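Local coordinates for uncharacterized protein DUF1344 (Bacteroides vulgatus ATCC 8482, PDB 3K6O) that is of unknown function but is a NigD-like protein that joins an N-terminal OB domain to a C-terminal beta-sandwich domain, at residues Leu41-His46 with Tyr75-Asn80; Thr16-Thr21 with Gly61-Leu66. All blocks are in the same frame, centred on the assembly; numbering follows the deposited sequence.

Interaction 1: Leu41-His46 with Tyr75-Asn80. With SO4 (sulfate ion), chain G.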
loop_
_atom_site.group_PDB
_atom_site.type_symbol
_atom_site.label_atom_id
_atom_site.label_comp_id
_atom_site.label_asym_id
_atom_site.label_seq_id
_atom_site.Cartn_x
_atom_site.Cartn_y
_atom_site.Cartn_z
ATOM N N LEU A 41 -2.511 12.369 13.337
ATOM C CA LEU A 41 -3.907 12.600 13.686
ATOM C C LEU A 41 -4.215 12.002 15.043
ATOM O O LEU A 41 -3.913 10.817 15.281
ATOM C CB LEU A 41 -4.812 11.965 12.622
ATOM C CG LEU A 41 -4.553 12.350 11.156
ATOM C CD1 LEU A 41 -5.546 11.646 10.231
ATOM C CD2 LEU A 41 -4.607 13.858 10.977
ATOM N N TRP A 42 -4.785 12.821 15.938
ATOM C CA TRP A 42 -5.265 12.335 17.189
ATOM C C TRP A 42 -6.756 11.963 17.145
ATOM O O TRP A 42 -7.620 12.798 16.769
ATOM C CB TRP A 42 -5.033 13.371 18.290
ATOM C CG TRP A 42 -5.338 12.809 19.642
ATOM C CD1 TRP A 42 -6.429 13.058 20.411
ATOM C CD2 TRP A 42 -4.546 11.852 20.363
ATOM N NE1 TRP A 42 -6.362 12.337 21.578
ATOM C CE2 TRP A 42 -5.215 11.587 21.575
ATOM C CE3 TRP A 42 -3.327 11.201 20.097
ATOM C CZ2 TRP A 42 -4.722 10.682 22.523
ATOM C CZ3 TRP A 42 -2.831 10.296 21.038
ATOM C CH2 TRP A 42 -3.525 10.051 22.235
ATOM N N VAL A 43 -7.073 10.744 17.578
ATOM C CA VAL A 43 -8.462 10.259 17.560
ATOM C C VAL A 43 -9.243 10.716 18.793
ATOM O O VAL A 43 -8.987 10.242 19.904
ATOM C CB VAL A 43 -8.536 8.713 17.441
ATOM C CG1 VAL A 43 -10.011 8.250 17.347
ATOM C CG2 VAL A 43 -7.716 8.197 16.222
ATOM N N VAL A 44 -10.191 11.640 18.611
ATOM C CA VAL A 44 -10.993 12.123 19.726
ATOM C C VAL A 44 -12.411 11.543 19.690
ATOM O O VAL A 44 -13.086 11.593 20.685
ATOM C CB VAL A 44 -11.076 13.687 19.797
ATOM C CG1 VAL A 44 -9.696 14.280 20.034
ATOM C CG2 VAL A 44 -11.694 14.284 18.492
ATOM N N GLN A 45 -12.854 11.029 18.542
ATOM C CA GLN A 45 -14.104 10.288 18.442
ATOM C C GLN A 45 -13.866 9.077 17.544
ATOM O O GLN A 45 -13.081 9.141 16.596
ATOM C CB GLN A 45 -15.207 11.173 17.854
ATOM C CG GLN A 45 -15.621 12.388 18.752
ATOM C CD GLN A 45 -16.547 13.366 18.074
ATOM O OE1 GLN A 45 -16.979 13.143 16.943
ATOM N NE2 GLN A 45 -16.851 14.486 18.760
ATOM N N HIS A 46 -14.551 7.982 17.840
ATOM C CA HIS A 46 -14.487 6.781 17.010
ATOM C C HIS A 46 -15.854 6.097 16.967
ATOM O O HIS A 46 -16.577 6.076 17.957
ATOM C CB HIS A 46 -13.426 5.824 17.542
ATOM C CG HIS A 46 -13.763 5.255 18.871
ATOM N ND1 HIS A 46 -14.024 3.918 19.061
ATOM C CD2 HIS A 46 -13.951 5.853 20.073
ATOM C CE1 HIS A 46 -14.326 3.711 20.331
ATOM N NE2 HIS A 46 -14.312 4.872 20.960
ATOM N N TYR A 75 -4.197 17.394 13.490
ATOM C CA TYR A 75 -5.645 17.434 13.622
ATOM C C TYR A 75 -6.168 16.424 14.636
ATOM O O TYR A 75 -5.571 15.372 14.848
ATOM C CB TYR A 75 -6.319 17.125 12.289
ATOM C CG TYR A 75 -5.997 18.096 11.188
ATOM C CD1 TYR A 75 -6.722 19.276 11.039
ATOM C CD2 TYR A 75 -4.994 17.817 10.277
ATOM C CE1 TYR A 75 -6.429 20.165 10.035
ATOM C CE2 TYR A 75 -4.697 18.697 9.270
ATOM C CZ TYR A 75 -5.420 19.865 9.149
ATOM O OH TYR A 75 -5.111 20.731 8.140
ATOM N N ASN A 76 -7.299 16.769 15.232
ATOM C CA ASN A 76 -8.112 15.868 16.027
ATOM C C ASN A 76 -9.206 15.385 15.108
ATOM O O ASN A 76 -9.847 16.203 14.445
ATOM C CB ASN A 76 -8.736 16.578 17.219
ATOM C CG ASN A 76 -7.715 17.044 18.218
ATOM O OD1 ASN A 76 -6.645 16.423 18.380
ATOM N ND2 ASN A 76 -8.049 18.134 18.931
ATOM N N ILE A 77 -9.406 14.067 15.051
ATOM C CA ILE A 77 -10.351 13.482 14.107
ATOM C C ILE A 77 -11.394 12.582 14.751
ATOM O O ILE A 77 -11.241 12.140 15.894
ATOM C CB ILE A 77 -9.616 12.667 12.977
ATOM C CG1 ILE A 77 -8.950 11.399 13.543
ATOM C CG2 ILE A 77 -8.560 13.530 12.308
ATOM C CD1 ILE A 77 -8.727 10.259 12.536
ATOM N N ARG A 78 -12.463 12.325 13.993
ATOM C CA ARG A 78 -13.358 11.226 14.261
ATOM C C ARG A 78 -12.973 10.107 13.294
ATOM O O ARG A 78 -12.891 10.323 12.072
ATOM C CB ARG A 78 -14.834 11.615 14.036
ATOM C CG ARG A 78 -15.766 10.458 14.164
ATOM C CD ARG A 78 -17.207 10.838 14.260
ATOM N NE ARG A 78 -17.661 11.655 13.154
ATOM C CZ ARG A 78 -18.008 12.940 13.241
ATOM N NH1 ARG A 78 -17.939 13.613 14.388
ATOM N NH2 ARG A 78 -18.420 13.567 12.155
ATOM N N LEU A 79 -12.759 8.923 13.834
ATOM C CA LEU A 79 -12.477 7.750 13.026
ATOM C C LEU A 79 -13.812 7.069 12.747
ATOM O O LEU A 79 -14.352 6.418 13.628
ATOM C CB LEU A 79 -11.525 6.809 13.769
ATOM C CG LEU A 79 -11.188 5.490 13.083
ATOM C CD1 LEU A 79 -10.500 5.722 11.703
ATOM C CD2 LEU A 79 -10.324 4.629 13.991
ATOM N N ASN A 80 -14.344 7.267 11.534
ATOM C CA ASN A 80 -15.679 6.774 11.156
ATOM C C ASN A 80 -15.692 5.279 10.808
ATOM O O ASN A 80 -16.665 4.609 11.049
ATOM C CB ASN A 80 -16.253 7.561 9.963
ATOM C CG ASN A 80 -16.345 9.068 10.214
ATOM O OD1 ASN A 80 -16.826 9.510 11.258
ATOM N ND2 ASN A 80 -15.892 9.861 9.238
HETATM S S SO4 G . -15.619 4.963 24.102
HETATM O O1 SO4 G . -14.814 6.190 24.149
HETATM O O2 SO4 G . -14.946 3.935 23.324
HETATM O O3 SO4 G . -15.768 4.433 25.460
HETATM O O4 SO4 G . -16.897 5.278 23.453
#

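Interaction 2: Thr16-Thr21 with Gly61-Leu66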
loop_
_atom_site.group_PDB
_atom_site.type_symbol
_atom_site.label_atom_id
_atom_site.label_comp_id
_atom_site.label_asym_id
_atom_site.label_seq_id
_atom_site.Cartn_x
_atom_site.Cartn_y
_atom_site.Cartn_z
ATOM N N THR A 16 -12.795 12.183 4.617
ATOM C CA THR A 16 -11.646 11.810 3.829
ATOM C C THR A 16 -11.472 10.316 3.898
ATOM O O THR A 16 -11.409 9.760 4.981
ATOM C CB THR A 16 -10.389 12.451 4.391
ATOM O OG1 THR A 16 -10.556 13.881 4.427
ATOM C CG2 THR A 16 -9.160 12.046 3.586
ATOM N N ILE A 17 -11.388 9.661 2.738
ATOM C CA ILE A 17 -11.034 8.271 2.689
ATOM C C ILE A 17 -9.552 8.184 2.285
ATOM O O ILE A 17 -9.211 8.469 1.125
ATOM C CB ILE A 17 -11.908 7.473 1.691
ATOM C CG1 ILE A 17 -13.407 7.684 1.958
ATOM C CG2 ILE A 17 -11.554 5.988 1.766
ATOM C CD1 ILE A 17 -13.860 7.355 3.397
ATOM N N ALA A 18 -8.686 7.759 3.213
ATOM C CA ALA A 18 -7.247 7.694 2.923
ATOM C C ALA A 18 -6.494 6.667 3.755
ATOM O O ALA A 18 -6.962 6.230 4.810
ATOM C CB ALA A 18 -6.588 9.075 3.060
HETATM N N MSE A 19 -5.309 6.305 3.263
HETATM C CA MSE A 19 -4.403 5.428 3.983
HETATM C C MSE A 19 -3.871 6.106 5.241
HETATM O O MSE A 19 -3.809 7.346 5.335
HETATM C CB MSE A 19 -3.215 5.051 3.104
HETATM C CG MSE A 19 -3.572 4.322 1.817
HETATM SE SE MSE A 19 -4.033 2.477 2.171
HETATM C CE MSE A 19 -2.729 1.898 3.323
ATOM N N ALA A 20 -3.493 5.284 6.209
ATOM C CA ALA A 20 -2.766 5.745 7.350
ATOM C C ALA A 20 -2.004 4.605 7.990
ATOM O O ALA A 20 -2.293 3.436 7.776
ATOM C CB ALA A 20 -3.726 6.410 8.369
ATOM N N THR A 21 -1.011 4.950 8.780
ATOM C CA THR A 21 -0.269 3.966 9.528
ATOM C C THR A 21 -0.447 4.296 10.979
ATOM O O THR A 21 -0.333 5.435 11.379
ATOM C CB THR A 21 1.239 3.976 9.163
ATOM O OG1 THR A 21 1.403 3.907 7.734
ATOM C CG2 THR A 21 1.966 2.758 9.796
ATOM N N GLY A 61 -8.792 4.182 5.727
ATOM C CA GLY A 61 -9.724 4.701 6.701
ATOM C C GLY A 61 -10.623 5.810 6.227
ATOM O O GLY A 61 -10.404 6.388 5.171
ATOM N N ASN A 62 -11.649 6.072 7.042
ATOM C CA ASN A 62 -12.634 7.110 6.838
ATOM C C ASN A 62 -12.569 8.099 8.020
ATOM O O ASN A 62 -12.972 7.753 9.110
ATOM C CB ASN A 62 -14.027 6.457 6.750
ATOM C CG ASN A 62 -15.133 7.448 6.542
ATOM O OD1 ASN A 62 -15.020 8.626 6.894
ATOM N ND2 ASN A 62 -16.233 6.977 5.980
ATOM N N TYR A 63 -12.072 9.310 7.774
ATOM C CA TYR A 63 -11.834 10.320 8.809
ATOM C C TYR A 63 -12.674 11.553 8.588
ATOM O O TYR A 63 -12.971 11.914 7.450
ATOM C CB TYR A 63 -10.342 10.733 8.833
ATOM C CG TYR A 63 -9.409 9.602 8.488
ATOM C CD1 TYR A 63 -9.316 8.483 9.317
ATOM C CD2 TYR A 63 -8.653 9.624 7.333
ATOM C CE1 TYR A 63 -8.491 7.403 9.010
ATOM C CE2 TYR A 63 -7.797 8.531 6.999
ATOM C CZ TYR A 63 -7.742 7.429 7.851
ATOM O OH TYR A 63 -6.950 6.356 7.568
ATOM N N SER A 64 -13.053 12.190 9.700
ATOM C CA SER A 64 -13.591 13.531 9.717
ATOM C C SER A 64 -12.645 14.414 10.492
ATOM O O SER A 64 -12.355 14.164 11.676
ATOM C CB SER A 64 -14.959 13.582 10.408
ATOM O OG SER A 64 -15.947 12.843 9.713
ATOM N N PHE A 65 -12.167 15.461 9.852
ATOM C CA PHE A 65 -11.209 16.330 10.498
ATOM C C PHE A 65 -11.982 17.369 11.272
ATOM O O PHE A 65 -12.642 18.200 10.674
ATOM C CB PHE A 65 -10.276 16.969 9.461
ATOM C CG PHE A 65 -9.364 16.002 8.827
ATOM C CD1 PHE A 65 -9.813 15.163 7.830
ATOM C CD2 PHE A 65 -8.061 15.901 9.230
ATOM C CE1 PHE A 65 -8.951 14.231 7.246
ATOM C CE2 PHE A 65 -7.206 14.975 8.647
ATOM C CZ PHE A 65 -7.652 14.153 7.656
ATOM N N LEU A 66 -11.938 17.290 12.598
ATOM C CA LEU A 66 -12.813 18.105 13.431
ATOM C C LEU A 66 -12.224 19.468 13.807
ATOM O O LEU A 66 -12.956 20.448 13.921
ATOM C CB LEU A 66 -13.216 17.344 14.684
ATOM C CG LEU A 66 -13.965 16.022 14.510
ATOM C CD1 LEU A 66 -14.111 15.380 15.868
ATOM C CD2 LEU A 66 -15.339 16.143 13.795
#

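Interaction 1: Leu41-His46 with Tyr75-Asn80
Ile77 pushes its branches in beside Leu41 on one face of this parallel strand pair: CG2 of Ile77 lies 4.1 Å from Leu41 CB, and the side chains cross at about a right angle. CG1 of Ile77 sits between backbone N and carbonyl carbon (chi1 68°), which sends CG2 to Leu41. Next along, CG1 of Val43 settles against CB of Leu79, while Leu41 CD2 meets the edge of the Tyr75 ring. At Val44 the chain turns a corner and the register slips by one, a beta bulge where Ile77 O takes Val44 N at 3.0 Å and Gln45 N at 3.3 Å. Val44 CG1 drops onto Asn76 CB. Past the bulge, the extended Gln45 chain brings OE1 to Arg78 NH1 at 2.8 Å, amide and guanidinium planes only 18° apart. Arg78 NE also holds Asn80 OD1, so two in-plane bonds fix the guanidinium's rotation. A leucine in place of Arg78 would probably leave both oxygens without their guanidinium donor and the exposed Gln45 end freer to turn. His46 NE2 binds a sulfate, probably from the crystallisation liquor and also held by Arg51. Strand 40-43 parallel to strand 75-93 is the third-to-fifth strand pairing that helps close an OB barrel, consistent with the family. The chemistry is two-sided: hydrocarbon packs around Leu41, Val43, Ile77 and Leu79, while on the other face neutral amides hold the arginine.

Interaction 2: Thr16-Thr21 with Gly61-Leu66
Ala18 O is gripped from opposite faces of its carbonyl plane, by Tyr63 OH at 2.8 Å and by Gly61 N at 2.9 Å. The phenol comes in tilted from that plane, and the glycine N-H stands above it, so neither donor blocks the other. To get there the Tyr63 ring swings back over its own strand, its chi1 (-34°) turned away from the usual staggered position near -60°, and one face lies on Gly61, whose carbonyl carbon is 3.7 Å above the ring plane toward the rim. The missing side chain at Gly61 matters here, because a CB would collide with the hydroxyl. Ala20 CB touches Tyr63 OH at 3.3 Å, and Ala18 CB packs near Tyr63 CE2. On this same face Thr16 OG1 meets the edge of the Phe65 ring. The strands run antiparallel: Thr16 and Tyr63 form a hydrogen-bonded pair through two nearly straight bonds, and Ala18 and Gly61 form a second, its Ala18 N to Gly61 O bond more bent. On the other face, Ile17 CD1 lies 3.4 Å from Asn62 CG, while Asn62 OD1 is held by Asn80; Pro217 and Leu220 of helix 217-221 add to this side. The first strand (16-23) antiparallel to the fourth (58-66) is the pairing expected in an OB barrel, consistent with the family assignment, with Tyr63 packing on Ile77 and Leu79.

How the interactions relate
Both interactions belong to the OB domain and share a wall, since strand 58-66 of interaction 2 runs antiparallel beside strand 75-93 of interaction 1. Ser64 O accepts Arg78 N at 3.0 Å where these strands pair, and the Tyr75 and Phe65 rings meet edge-to-face. Both contacts are partly buried, with Ile77, Leu79 and Tyr63 packing together. The centre of interaction 1 lies about 22 Å from the centre of the chain, that of interaction 2 about 15 Å. Interaction 1 carries the exposed residues, with a bulge, an arginine-amide network and a sulfate. Interaction 2 has no exposed residues among those touching; its distinctive polar link is a tyrosine hydroxyl joined to a backbone carbonyl.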